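Local coordinates for tricorn protease (Thermoplasma acidophilum, PDB 1K32), which hydrolyses peptides as a serine protease, probably acting on products of protein degradation, with beta propellers thought to gate substrate access, at residues 71-81 with 725-734; 115-124 with 133-141. All coordinates share one frame; numbering follows the deposited sequence.

Contact 1 (71-81 with 725-734)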
ATOM      1  N   VAL A  71     -23.102 -52.737 -17.124  1.00 21.19           N
ATOM      2  CA  VAL A  71     -21.725 -52.368 -16.857  1.00 21.25           C
ATOM      3  C   VAL A  71     -21.682 -51.262 -15.829  1.00 19.13           C
ATOM      4  O   VAL A  71     -22.551 -50.400 -15.814  1.00 21.04           O
ATOM      5  CB  VAL A  71     -21.004 -51.906 -18.154  1.00 25.59           C
ATOM      6  CG1 VAL A  71     -21.766 -50.789 -18.804  1.00 25.80           C
ATOM      7  CG2 VAL A  71     -19.581 -51.447 -17.836  1.00 24.68           C
ATOM      8  N   MET A  72     -20.689 -51.294 -14.949  1.00 17.15           N
ATOM      9  CA  MET A  72     -20.560 -50.236 -13.946  1.00 18.66           C
ATOM     10  C   MET A  72     -19.353 -49.332 -14.230  1.00 16.05           C
ATOM     11  O   MET A  72     -18.356 -49.771 -14.788  1.00 15.45           O
ATOM     12  CB  MET A  72     -20.438 -50.846 -12.545  1.00 18.48           C
ATOM     13  CG  MET A  72     -21.694 -51.559 -12.058  1.00 17.80           C
ATOM     14  SD  MET A  72     -21.305 -52.563 -10.578  1.00 16.85           S
ATOM     15  CE  MET A  72     -20.464 -53.901 -11.416  1.00 16.86           C
ATOM     16  N   ARG A  73     -19.471 -48.055 -13.879  1.00 19.42           N
ATOM     17  CA  ARG A  73     -18.384 -47.087 -14.071  1.00 17.90           C
ATOM     18  C   ARG A  73     -18.279 -46.201 -12.846  1.00 17.33           C
ATOM     19  O   ARG A  73     -19.165 -46.224 -12.000  1.00 16.88           O
ATOM     20  CB  ARG A  73     -18.619 -46.240 -15.327  1.00 17.17           C
ATOM     21  CG  ARG A  73     -18.203 -46.958 -16.591  1.00 18.69           C
ATOM     22  CD  ARG A  73     -18.370 -46.100 -17.826  1.00 19.01           C
ATOM     23  NE  ARG A  73     -18.162 -46.895 -19.032  1.00 21.91           N
ATOM     24  CZ  ARG A  73     -18.258 -46.422 -20.271  1.00 24.35           C
ATOM     25  NH1 ARG A  73     -18.053 -47.223 -21.303  1.00 26.39           N
ATOM     26  NH2 ARG A  73     -18.557 -45.153 -20.478  1.00 23.85           N
ATOM     27  N   GLY A  74     -17.212 -45.407 -12.769  1.00 19.06           N
ATOM     28  CA  GLY A  74     -16.986 -44.563 -11.601  1.00 19.15           C
ATOM     29  C   GLY A  74     -15.972 -45.349 -10.774  1.00 19.85           C
ATOM     30  O   GLY A  74     -16.113 -46.573 -10.669  1.00 19.59           O
ATOM     31  N   SER A  75     -14.974 -44.687 -10.197  1.00 16.35           N
ATOM     32  CA  SER A  75     -13.934 -45.393  -9.436  1.00 21.04           C
ATOM     33  C   SER A  75     -14.468 -46.467  -8.486  1.00 20.16           C
ATOM     34  O   SER A  75     -13.919 -47.565  -8.420  1.00 20.27           O
ATOM     35  CB  SER A  75     -13.070 -44.405  -8.660  1.00 22.38           C
ATOM     36  OG  SER A  75     -13.828 -43.770  -7.658  1.00 27.67           O
ATOM     37  N   SER A  76     -15.545 -46.155  -7.773  1.00 21.61           N
ATOM     38  CA  SER A  76     -16.155 -47.108  -6.853  1.00 22.36           C
ATOM     39  C   SER A  76     -17.363 -47.856  -7.442  1.00 20.96           C
ATOM     40  O   SER A  76     -18.177 -48.422  -6.707  1.00 20.65           O
ATOM     41  CB  SER A  76     -16.558 -46.392  -5.560  1.00 24.68           C
ATOM     42  OG  SER A  76     -15.410 -45.834  -4.933  1.00 27.34           O
ATOM     43  N   LEU A  77     -17.456 -47.884  -8.770  1.00 21.57           N
ATOM     44  CA  LEU A  77     -18.558 -48.554  -9.460  1.00 19.62           C
ATOM     45  C   LEU A  77     -19.890 -48.066  -8.888  1.00 18.51           C
ATOM     46  O   LEU A  77     -20.813 -48.850  -8.660  1.00 19.61           O
ATOM     47  CB  LEU A  77     -18.436 -50.089  -9.325  1.00 19.61           C
ATOM     48  CG  LEU A  77     -17.091 -50.726  -9.729  1.00 19.94           C
ATOM     49  CD1 LEU A  77     -17.164 -52.271  -9.714  1.00 15.12           C
ATOM     50  CD2 LEU A  77     -16.720 -50.240 -11.116  1.00 20.14           C
ATOM     51  N   ASN A  78     -19.989 -46.764  -8.656  1.00 16.61           N
ATOM     52  CA  ASN A  78     -21.210 -46.195  -8.119  1.00 19.41           C
ATOM     53  C   ASN A  78     -22.302 -45.897  -9.165  1.00 19.72           C
ATOM     54  O   ASN A  78     -23.428 -45.552  -8.797  1.00 20.39           O
ATOM     55  CB  ASN A  78     -20.898 -44.929  -7.287  1.00 21.99           C
ATOM     56  CG  ASN A  78     -20.177 -43.846  -8.081  1.00 25.50           C
ATOM     57  OD1 ASN A  78     -20.526 -42.674  -7.987  1.00 31.64           O
ATOM     58  ND2 ASN A  78     -19.163 -44.228  -8.847  1.00 28.38           N
ATOM     59  N   THR A  79     -21.985 -46.024 -10.458  1.00 20.03           N
ATOM     60  CA  THR A  79     -22.991 -45.789 -11.498  1.00 19.87           C
ATOM     61  C   THR A  79     -23.109 -46.987 -12.436  1.00 20.19           C
ATOM     62  O   THR A  79     -22.156 -47.737 -12.622  1.00 21.21           O
ATOM     63  CB  THR A  79     -22.695 -44.521 -12.365  1.00 19.47           C
ATOM     64  OG1 THR A  79     -21.470 -44.689 -13.080  1.00 16.50           O
ATOM     65  CG2 THR A  79     -22.602 -43.256 -11.476  1.00 18.79           C
ATOM     66  N   ALA A  80     -24.288 -47.163 -13.021  1.00 18.02           N
ATOM     67  CA  ALA A  80     -24.515 -48.265 -13.936  1.00 18.75           C
ATOM     68  C   ALA A  80     -25.484 -47.908 -15.052  1.00 17.18           C
ATOM     69  O   ALA A  80     -26.330 -47.013 -14.907  1.00 16.75           O
ATOM     70  CB  ALA A  80     -25.042 -49.492 -13.163  1.00 18.20           C
ATOM     71  N   ASP A  81     -25.335 -48.606 -16.173  1.00 16.30           N
ATOM     72  CA  ASP A  81     -26.223 -48.445 -17.322  1.00 16.96           C
ATOM     73  C   ASP A  81     -26.124 -49.703 -18.183  1.00 18.63           C
ATOM     74  O   ASP A  81     -25.184 -50.490 -18.041  1.00 18.91           O
ATOM     75  CB  ASP A  81     -25.875 -47.173 -18.101  1.00 18.69           C
ATOM     76  CG  ASP A  81     -26.808 -45.998 -17.750  1.00 21.97           C
ATOM     77  OD1 ASP A  81     -26.339 -44.846 -17.730  1.00 19.78           O
ATOM     78  OD2 ASP A  81     -28.018 -46.227 -17.500  1.00 21.09           O
ATOM     79  N   GLY A 725     -16.390 -47.754  -1.286  1.00 21.12           N
ATOM     80  CA  GLY A 725     -15.225 -47.052  -1.787  1.00 23.21           C
ATOM     81  C   GLY A 725     -14.265 -47.955  -2.538  1.00 23.43           C
ATOM     82  O   GLY A 725     -14.654 -49.013  -3.028  1.00 23.67           O
ATOM     83  N   GLY A 726     -13.006 -47.541  -2.613  1.00 21.51           N
ATOM     84  CA  GLY A 726     -12.023 -48.314  -3.337  1.00 23.30           C
ATOM     85  C   GLY A 726     -12.017 -47.900  -4.801  1.00 22.65           C
ATOM     86  O   GLY A 726     -12.931 -47.201  -5.258  1.00 21.91           O
ATOM     87  N   THR A 727     -10.990 -48.328  -5.529  1.00 22.12           N
ATOM     88  CA  THR A 727     -10.833 -48.011  -6.948  1.00 23.22           C
ATOM     89  C   THR A 727     -10.912 -49.306  -7.774  1.00 23.27           C
ATOM     90  O   THR A 727     -10.049 -50.188  -7.675  1.00 22.57           O
ATOM     91  CB  THR A 727      -9.486 -47.272  -7.189  1.00 24.05           C
ATOM     92  OG1 THR A 727      -9.525 -46.001  -6.530  1.00 26.98           O
ATOM     93  CG2 THR A 727      -9.234 -47.042  -8.660  1.00 22.30           C
ATOM     94  N   PHE A 728     -11.966 -49.411  -8.578  1.00 22.90           N
ATOM     95  CA  PHE A 728     -12.210 -50.595  -9.404  1.00 23.56           C
ATOM     96  C   PHE A 728     -11.965 -50.423 -10.903  1.00 24.50           C
ATOM     97  O   PHE A 728     -11.729 -51.402 -11.609  1.00 25.19           O
ATOM     98  CB  PHE A 728     -13.653 -51.065  -9.200  1.00 22.36           C
ATOM     99  CG  PHE A 728     -13.943 -51.547  -7.808  1.00 20.96           C
ATOM    100  CD1 PHE A 728     -14.164 -52.897  -7.564  1.00 20.43           C
ATOM    101  CD2 PHE A 728     -13.965 -50.660  -6.735  1.00 21.23           C
ATOM    102  CE1 PHE A 728     -14.399 -53.356  -6.275  1.00 20.44           C
ATOM    103  CE2 PHE A 728     -14.204 -51.119  -5.432  1.00 19.75           C
ATOM    104  CZ  PHE A 728     -14.418 -52.465  -5.208  1.00 18.71           C
ATOM    105  N   THR A 729     -12.027 -49.186 -11.383  1.00 25.66           N
ATOM    106  CA  THR A 729     -11.849 -48.894 -12.807  1.00 25.81           C
ATOM    107  C   THR A 729     -11.370 -47.461 -12.970  1.00 25.03           C
ATOM    108  O   THR A 729     -11.444 -46.677 -12.036  1.00 25.90           O
ATOM    109  CB  THR A 729     -13.202 -49.042 -13.555  1.00 25.32           C
ATOM    110  OG1 THR A 729     -13.047 -48.684 -14.929  1.00 26.04           O
ATOM    111  CG2 THR A 729     -14.256 -48.130 -12.940  1.00 25.72           C
ATOM    112  N   ASP A 730     -10.864 -47.112 -14.146  1.00 27.28           N
ATOM    113  CA  ASP A 730     -10.446 -45.726 -14.372  1.00 29.31           C
ATOM    114  C   ASP A 730     -11.491 -45.006 -15.234  1.00 28.22           C
ATOM    115  O   ASP A 730     -11.269 -43.890 -15.701  1.00 29.62           O
ATOM    116  CB  ASP A 730      -9.074 -45.655 -15.050  1.00 31.97           C
ATOM    117  CG  ASP A 730      -9.009 -46.442 -16.343  1.00 35.31           C
ATOM    118  OD1 ASP A 730     -10.035 -46.560 -17.047  1.00 40.39           O
ATOM    119  OD2 ASP A 730      -7.915 -46.936 -16.673  1.00 40.10           O
ATOM    120  N   LYS A 731     -12.630 -45.657 -15.444  1.00 27.56           N
ATOM    121  CA  LYS A 731     -13.716 -45.084 -16.248  1.00 29.58           C
ATOM    122  C   LYS A 731     -14.536 -44.034 -15.495  1.00 28.97           C
ATOM    123  O   LYS A 731     -15.002 -44.274 -14.372  1.00 27.13           O
ATOM    124  CB  LYS A 731     -14.672 -46.183 -16.721  1.00 31.23           C
ATOM    125  CG  LYS A 731     -14.062 -47.249 -17.608  1.00 32.78           C
ATOM    126  CD  LYS A 731     -13.779 -46.724 -18.999  1.00 37.55           C
ATOM    127  CE  LYS A 731     -13.390 -47.861 -19.935  1.00 36.94           C
ATOM    128  NZ  LYS A 731     -13.152 -47.369 -21.317  1.00 41.25           N
ATOM    129  N   ASP A 732     -14.725 -42.875 -16.122  1.00 28.19           N
ATOM    130  CA  ASP A 732     -15.518 -41.810 -15.517  1.00 27.76           C
ATOM    131  C   ASP A 732     -16.933 -42.347 -15.301  1.00 25.25           C
ATOM    132  O   ASP A 732     -17.424 -43.156 -16.077  1.00 21.46           O
ATOM    133  CB  ASP A 732     -15.581 -40.575 -16.427  1.00 31.50           C
ATOM    134  CG  ASP A 732     -14.219 -39.939 -16.659  1.00 34.91           C
ATOM    135  OD1 ASP A 732     -13.511 -39.638 -15.674  1.00 36.06           O
ATOM    136  OD2 ASP A 732     -13.861 -39.727 -17.835  1.00 38.80           O
ATOM    137  N   PRO A 733     -17.600 -41.899 -14.234  1.00 24.20           N
ATOM    138  CA  PRO A 733     -18.958 -42.364 -13.958  1.00 23.91           C
ATOM    139  C   PRO A 733     -19.933 -42.055 -15.104  1.00 24.41           C
ATOM    140  O   PRO A 733     -19.721 -41.129 -15.890  1.00 23.42           O
ATOM    141  CB  PRO A 733     -19.312 -41.632 -12.666  1.00 26.16           C
ATOM    142  CG  PRO A 733     -18.519 -40.374 -12.749  1.00 26.16           C
ATOM    143  CD  PRO A 733     -17.192 -40.843 -13.291  1.00 25.66           C
ATOM    144  N   PHE A 734     -20.983 -42.861 -15.213  1.00 22.07           N
ATOM    145  CA  PHE A 734     -21.983 -42.646 -16.246  1.00 22.87           C
ATOM    146  C   PHE A 734     -22.680 -41.335 -15.942  1.00 22.24           C
ATOM    147  O   PHE A 734     -22.832 -40.969 -14.780  1.00 23.00           O
ATOM    148  CB  PHE A 734     -22.999 -43.790 -16.268  1.00 18.94           C
ATOM    149  CG  PHE A 734     -22.540 -44.989 -17.057  1.00 21.97           C
ATOM    150  CD1 PHE A 734     -22.337 -44.897 -18.431  1.00 22.22           C
ATOM    151  CD2 PHE A 734     -22.302 -46.209 -16.425  1.00 20.34           C
ATOM    152  CE1 PHE A 734     -21.902 -46.002 -19.167  1.00 23.18           C
ATOM    153  CE2 PHE A 734     -21.870 -47.313 -17.144  1.00 22.32           C
ATOM    154  CZ  PHE A 734     -21.668 -47.211 -18.524  1.00 22.88           C
TER
HETATM  155  O   HOH W   1     -18.099 -42.813 -18.764  1.00 32.53           O
HETATM  156  O   HOH W   2     -13.077 -44.144  -5.121  1.00 40.28           O
HETATM  157  O   HOH W   3     -17.380 -50.269  -3.861  1.00 27.71           O
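The beta hairpin of strands 66-73 and 79-86, in an antiparallel sheet consistent with a propeller blade, meets the loop 725-734 through the type I turn Gly74 to Leu77 and the strand ends that flank it. Over one face of Phe734, Arg73 CD makes a CH-pi contact 3.7 Å from the ring centroid, and the extended arginine chain carries its guanidinium, 9° from parallel, over the CE1 rim of the ring; Arg73 NE goes on to Leu52 O. Asp81 CB sits over the opposite face, 3.9 Å from the centroid, its carboxylate held by Arg94 and Thr96. Val71 CG1 touches Phe734 CZ at 3.6 Å. With an alanine in place of Phe734, both CH-pi contacts would be lost and a gap would probably open between the Arg73 chain and Asp81 CB. Leu77 CG packs on Phe728 CB at 3.5 Å, and Phe728 N gives a straight bond to Ser75 O in the carbonyl plane. Gly74 N donates to Lys731 O, and Ser76 OG to Gly726 O. Thr79 OG1, turned between its backbone N and carbonyl carbon (chi1 63°), accepts from Phe734 N at 2.9 Å and donates to Arg73 O from above the carbonyl plane.

Contact 2 (115-124 with 133-141)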
ATOM      1  N   ASP A 115     -39.977 -60.683 -22.187  1.00 23.40           N
ATOM      2  CA  ASP A 115     -41.366 -61.044 -22.337  1.00 26.91           C
ATOM      3  C   ASP A 115     -41.525 -62.075 -23.453  1.00 28.08           C
ATOM      4  O   ASP A 115     -40.564 -62.395 -24.151  1.00 25.40           O
ATOM      5  CB  ASP A 115     -42.226 -59.784 -22.576  1.00 29.03           C
ATOM      6  CG  ASP A 115     -42.027 -59.170 -23.948  1.00 29.94           C
ATOM      7  OD1 ASP A 115     -42.366 -57.980 -24.109  1.00 33.63           O
ATOM      8  OD2 ASP A 115     -41.557 -59.866 -24.868  1.00 28.22           O
ATOM      9  N   PRO A 116     -42.732 -62.631 -23.611  1.00 29.60           N
ATOM     10  CA  PRO A 116     -42.987 -63.635 -24.651  1.00 31.77           C
ATOM     11  C   PRO A 116     -42.614 -63.204 -26.075  1.00 33.10           C
ATOM     12  O   PRO A 116     -42.243 -64.045 -26.885  1.00 34.43           O
ATOM     13  CB  PRO A 116     -44.478 -63.921 -24.491  1.00 33.43           C
ATOM     14  CG  PRO A 116     -44.684 -63.736 -23.013  1.00 32.15           C
ATOM     15  CD  PRO A 116     -43.918 -62.451 -22.758  1.00 29.50           C
ATOM     16  N   ASP A 117     -42.710 -61.910 -26.374  1.00 33.57           N
ATOM     17  CA  ASP A 117     -42.365 -61.396 -27.700  1.00 34.44           C
ATOM     18  C   ASP A 117     -40.849 -61.276 -27.869  1.00 34.07           C
ATOM     19  O   ASP A 117     -40.353 -61.040 -28.965  1.00 33.13           O
ATOM     20  CB  ASP A 117     -43.018 -60.025 -27.926  1.00 36.55           C
ATOM     21  CG  ASP A 117     -44.525 -60.118 -28.169  1.00 39.71           C
ATOM     22  OD1 ASP A 117     -45.189 -59.061 -28.213  1.00 44.48           O
ATOM     23  OD2 ASP A 117     -45.048 -61.240 -28.328  1.00 40.42           O
ATOM     24  N   GLY A 118     -40.115 -61.446 -26.772  1.00 33.76           N
ATOM     25  CA  GLY A 118     -38.668 -61.346 -26.825  1.00 30.07           C
ATOM     26  C   GLY A 118     -38.132 -59.968 -26.480  1.00 28.73           C
ATOM     27  O   GLY A 118     -36.935 -59.713 -26.627  1.00 28.21           O
ATOM     28  N   ASN A 119     -39.000 -59.071 -26.018  1.00 25.67           N
ATOM     29  CA  ASN A 119     -38.549 -57.729 -25.668  1.00 25.50           C
ATOM     30  C   ASN A 119     -37.872 -57.687 -24.312  1.00 23.01           C
ATOM     31  O   ASN A 119     -38.281 -58.373 -23.371  1.00 21.33           O
ATOM     32  CB  ASN A 119     -39.717 -56.744 -25.663  1.00 27.72           C
ATOM     33  CG  ASN A 119     -40.457 -56.726 -26.978  1.00 30.60           C
ATOM     34  OD1 ASN A 119     -41.638 -57.066 -27.042  1.00 33.58           O
ATOM     35  ND2 ASN A 119     -39.767 -56.335 -28.039  1.00 33.82           N
ATOM     36  N   LEU A 120     -36.834 -56.865 -24.219  1.00 21.37           N
ATOM     37  CA  LEU A 120     -36.097 -56.708 -22.976  1.00 21.08           C
ATOM     38  C   LEU A 120     -36.921 -55.995 -21.906  1.00 21.36           C
ATOM     39  O   LEU A 120     -37.564 -54.985 -22.178  1.00 17.39           O
ATOM     40  CB  LEU A 120     -34.825 -55.906 -23.224  1.00 23.18           C
ATOM     41  CG  LEU A 120     -34.009 -55.522 -21.985  1.00 23.83           C
ATOM     42  CD1 LEU A 120     -33.562 -56.780 -21.259  1.00 21.85           C
ATOM     43  CD2 LEU A 120     -32.802 -54.689 -22.409  1.00 22.30           C
ATOM     44  N   ILE A 121     -36.914 -56.553 -20.697  1.00 21.58           N
ATOM     45  CA  ILE A 121     -37.581 -55.941 -19.554  1.00 19.81           C
ATOM     46  C   ILE A 121     -36.443 -55.604 -18.600  1.00 19.37           C
ATOM     47  O   ILE A 121     -35.612 -56.464 -18.292  1.00 17.35           O
ATOM     48  CB  ILE A 121     -38.545 -56.901 -18.809  1.00 20.13           C
ATOM     49  CG1 ILE A 121     -39.602 -57.453 -19.774  1.00 21.04           C
ATOM     50  CG2 ILE A 121     -39.220 -56.134 -17.658  1.00 17.87           C
ATOM     51  CD1 ILE A 121     -40.448 -56.368 -20.426  1.00 24.87           C
ATOM     52  N   ILE A 122     -36.396 -54.358 -18.150  1.00 20.07           N
ATOM     53  CA  ILE A 122     -35.355 -53.936 -17.239  1.00 18.49           C
ATOM     54  C   ILE A 122     -35.930 -53.571 -15.897  1.00 19.37           C
ATOM     55  O   ILE A 122     -37.121 -53.287 -15.773  1.00 18.11           O
ATOM     56  CB  ILE A 122     -34.548 -52.713 -17.768  1.00 18.53           C
ATOM     57  CG1 ILE A 122     -35.468 -51.516 -18.003  1.00 17.25           C
ATOM     58  CG2 ILE A 122     -33.795 -53.097 -19.023  1.00 16.15           C
ATOM     59  CD1 ILE A 122     -34.699 -50.253 -18.428  1.00 19.13           C
ATOM     60  N   SER A 123     -35.066 -53.598 -14.892  1.00 18.76           N
ATOM     61  CA  SER A 123     -35.451 -53.261 -13.539  1.00 20.59           C
ATOM     62  C   SER A 123     -34.607 -52.066 -13.154  1.00 20.54           C
ATOM     63  O   SER A 123     -33.388 -52.111 -13.284  1.00 20.84           O
ATOM     64  CB  SER A 123     -35.160 -54.427 -12.612  1.00 21.29           C
ATOM     65  OG  SER A 123     -35.309 -54.036 -11.277  1.00 23.48           O
ATOM     66  N   THR A 124     -35.245 -50.989 -12.701  1.00 20.84           N
ATOM     67  CA  THR A 124     -34.486 -49.806 -12.315  1.00 20.80           C
ATOM     68  C   THR A 124     -35.228 -48.810 -11.434  1.00 21.12           C
ATOM     69  O   THR A 124     -36.450 -48.628 -11.538  1.00 19.43           O
ATOM     70  CB  THR A 124     -33.933 -49.058 -13.567  1.00 18.54           C
ATOM     71  OG1 THR A 124     -33.148 -47.945 -13.142  1.00 18.64           O
ATOM     72  CG2 THR A 124     -35.069 -48.551 -14.447  1.00 20.29           C
ATOM     73  N   MET A 133     -37.071 -48.975  -5.062  1.00 21.54           N
ATOM     74  CA  MET A 133     -38.168 -49.050  -6.014  1.00 22.89           C
ATOM     75  C   MET A 133     -37.607 -49.302  -7.396  1.00 22.54           C
ATOM     76  O   MET A 133     -37.658 -48.419  -8.265  1.00 21.40           O
ATOM     77  CB  MET A 133     -38.975 -47.748  -6.028  1.00 24.68           C
ATOM     78  CG  MET A 133     -39.913 -47.566  -4.855  1.00 27.81           C
ATOM     79  SD  MET A 133     -40.838 -46.032  -5.040  1.00 33.61           S
ATOM     80  CE  MET A 133     -39.534 -44.932  -4.903  1.00 33.55           C
ATOM     81  N   THR A 134     -37.049 -50.494  -7.588  1.00 21.81           N
ATOM     82  CA  THR A 134     -36.479 -50.877  -8.879  1.00 22.15           C
ATOM     83  C   THR A 134     -37.639 -51.395  -9.705  1.00 23.43           C
ATOM     84  O   THR A 134     -37.917 -52.594  -9.740  1.00 22.34           O
ATOM     85  CB  THR A 134     -35.410 -51.967  -8.715  1.00 22.92           C
ATOM     86  OG1 THR A 134     -35.949 -53.069  -7.971  1.00 19.44           O
ATOM     87  CG2 THR A 134     -34.207 -51.401  -7.972  1.00 20.02           C
ATOM     88  N   CYS A 135     -38.328 -50.457 -10.352  1.00 21.65           N
ATOM     89  CA  CYS A 135     -39.497 -50.759 -11.162  1.00 23.68           C
ATOM     90  C   CYS A 135     -39.178 -51.431 -12.489  1.00 22.03           C
ATOM     91  O   CYS A 135     -38.072 -51.309 -12.996  1.00 21.55           O
ATOM     92  CB  CYS A 135     -40.287 -49.464 -11.404  1.00 24.14           C
ATOM     93  SG  CYS A 135     -40.914 -48.755  -9.860  1.00 33.87           S
ATOM     94  N   LEU A 136     -40.163 -52.141 -13.040  1.00 22.68           N
ATOM     95  CA  LEU A 136     -40.015 -52.842 -14.319  1.00 20.91           C
ATOM     96  C   LEU A 136     -40.499 -52.014 -15.507  1.00 22.15           C
ATOM     97  O   LEU A 136     -41.551 -51.371 -15.441  1.00 22.68           O
ATOM     98  CB  LEU A 136     -40.800 -54.152 -14.297  1.00 19.28           C
ATOM     99  CG  LEU A 136     -40.377 -55.161 -13.225  1.00 21.15           C
ATOM    100  CD1 LEU A 136     -41.269 -56.381 -13.297  1.00 17.72           C
ATOM    101  CD2 LEU A 136     -38.911 -55.539 -13.431  1.00 19.03           C
ATOM    102  N   TYR A 137     -39.733 -52.049 -16.594  1.00 21.72           N
ATOM    103  CA  TYR A 137     -40.080 -51.328 -17.809  1.00 22.80           C
ATOM    104  C   TYR A 137     -39.743 -52.186 -19.029  1.00 24.16           C
ATOM    105  O   TYR A 137     -38.730 -52.893 -19.042  1.00 23.81           O
ATOM    106  CB  TYR A 137     -39.271 -50.027 -17.921  1.00 25.04           C
ATOM    107  CG  TYR A 137     -39.427 -49.061 -16.774  1.00 25.01           C
ATOM    108  CD1 TYR A 137     -40.267 -47.950 -16.883  1.00 25.24           C
ATOM    109  CD2 TYR A 137     -38.719 -49.244 -15.580  1.00 25.82           C
ATOM    110  CE1 TYR A 137     -40.394 -47.042 -15.839  1.00 23.76           C
ATOM    111  CE2 TYR A 137     -38.841 -48.342 -14.527  1.00 25.30           C
ATOM    112  CZ  TYR A 137     -39.677 -47.242 -14.666  1.00 25.74           C
ATOM    113  OH  TYR A 137     -39.779 -46.338 -13.647  1.00 23.25           O
ATOM    114  N   ARG A 138     -40.598 -52.142 -20.047  1.00 22.22           N
ATOM    115  CA  ARG A 138     -40.312 -52.866 -21.277  1.00 21.79           C
ATOM    116  C   ARG A 138     -39.520 -51.862 -22.099  1.00 21.14           C
ATOM    117  O   ARG A 138     -39.921 -50.709 -22.207  1.00 20.03           O
ATOM    118  CB  ARG A 138     -41.584 -53.238 -22.040  1.00 21.73           C
ATOM    119  CG  ARG A 138     -41.263 -53.842 -23.396  1.00 22.71           C
ATOM    120  CD  ARG A 138     -42.467 -54.438 -24.110  1.00 28.33           C
ATOM    121  NE  ARG A 138     -43.472 -53.434 -24.451  1.00 29.35           N
ATOM    122  CZ  ARG A 138     -44.499 -53.126 -23.674  1.00 29.39           C
ATOM    123  NH1 ARG A 138     -45.367 -52.201 -24.050  1.00 29.49           N
ATOM    124  NH2 ARG A 138     -44.662 -53.763 -22.523  1.00 32.13           N
ATOM    125  N   VAL A 139     -38.395 -52.287 -22.663  1.00 19.71           N
ATOM    126  CA  VAL A 139     -37.577 -51.381 -23.448  1.00 19.95           C
ATOM    127  C   VAL A 139     -38.031 -51.363 -24.908  1.00 22.21           C
ATOM    128  O   VAL A 139     -38.340 -52.408 -25.490  1.00 21.56           O
ATOM    129  CB  VAL A 139     -36.088 -51.780 -23.397  1.00 20.64           C
ATOM    130  CG1 VAL A 139     -35.255 -50.763 -24.187  1.00 17.57           C
ATOM    131  CG2 VAL A 139     -35.620 -51.859 -21.934  1.00 16.12           C
ATOM    132  N   GLU A 140     -38.048 -50.171 -25.494  1.00 21.24           N
ATOM    133  CA  GLU A 140     -38.464 -50.013 -26.876  1.00 23.06           C
ATOM    134  C   GLU A 140     -37.436 -49.227 -27.687  1.00 23.80           C
ATOM    135  O   GLU A 140     -36.818 -48.282 -27.189  1.00 20.84           O
ATOM    136  CB  GLU A 140     -39.828 -49.302 -26.948  1.00 21.92           C
ATOM    137  CG  GLU A 140     -40.996 -50.099 -26.375  1.00 25.93           C
ATOM    138  CD  GLU A 140     -42.362 -49.423 -26.568  1.00 25.29           C
ATOM    139  OE1 GLU A 140     -43.380 -50.135 -26.560  1.00 28.78           O
ATOM    140  OE2 GLU A 140     -42.435 -48.191 -26.714  1.00 28.01           O
ATOM    141  N   ASN A 141     -37.267 -49.637 -28.943  1.00 26.05           N
ATOM    142  CA  ASN A 141     -36.357 -48.964 -29.862  1.00 28.45           C
ATOM    143  C   ASN A 141     -35.005 -48.717 -29.237  1.00 26.83           C
ATOM    144  O   ASN A 141     -34.504 -47.591 -29.273  1.00 25.89           O
ATOM    145  CB  ASN A 141     -36.926 -47.609 -30.282  1.00 32.27           C
ATOM    146  CG  ASN A 141     -38.279 -47.716 -30.894  1.00 37.10           C
ATOM    147  OD1 ASN A 141     -38.449 -48.390 -31.907  1.00 41.69           O
ATOM    148  ND2 ASN A 141     -39.265 -47.043 -30.296  1.00 40.78           N
TER
HETATM  149  O   HOH W   4     -36.286 -54.824 -26.220  1.00 31.10           O
HETATM  150  O   HOH W   5     -37.364 -46.190 -12.344  1.00 22.33           O
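Val139 CG2 is the apolar centre, touching Ile122 CG2 at 3.7 Å, the two side chains crossing at about a right angle; Leu120 lies alongside Val139 and meets the same methyl through CG and CD2. Next along this face, Ile122 CG1 approaches Tyr137 CB. With Thr124 OG1 anti to the backbone N (chi1 -177°), CG2 comes against the ring at Tyr137 CE2, 3.8 Å away, while OG1 turns to Thr109 and Ala126. On the other face Ile121 CD1 reaches Arg138 CB at 3.7 Å, and Leu136 CD2 meets Ser123 CB; Ile157 of strand 156-160 packs on both Ile121 and Leu136. Between these faces the backbones pair: Val139 N bonds to Leu120 O at 2.9 Å and 175°, Ile122 and Tyr137 exchange two bonds, and Thr124 N donates to Cys135 O. Toward the polar edge, water joins Thr124 O to Tyr137 OH, and Tyr137 OH is also hydrogen-bonded to Gln128 NE2. Ser123 OG, 3.3 Å from Thr134 CB, has its bond to Ala154 O. At the far end Arg138 CD passes Asp115 OD1 at 3.5 Å, and Asp115 OD2 accepts from Asn119 N, just past the type I turn Asp115 to Gly118. The pairing is that of the two central strands of a four-stranded antiparallel sheet, 110-114, 120-124, 135-140 and 145-148, the blade form of a beta propeller.

Both contacts draw on the N-terminal run of antiparallel sheets, but on different ones: contact 1 uses the hairpin of strands 66-73 and 79-86, and contact 2 the central pair of the following sheet, 110-114 to 145-148. Their centres are 24 Å apart and their nearest atoms about 7 Å, so they do not touch. In chain order 71-81 comes first, then both segments of contact 2, and 725-734 follows only after more than 580 further residues. Contact 2 is thus local, holding one sheet together, whereas contact 1 is long-range, bringing the loop between strands 723-724 and 741-746 back against a blade-like sheet and joining distant parts of the chain.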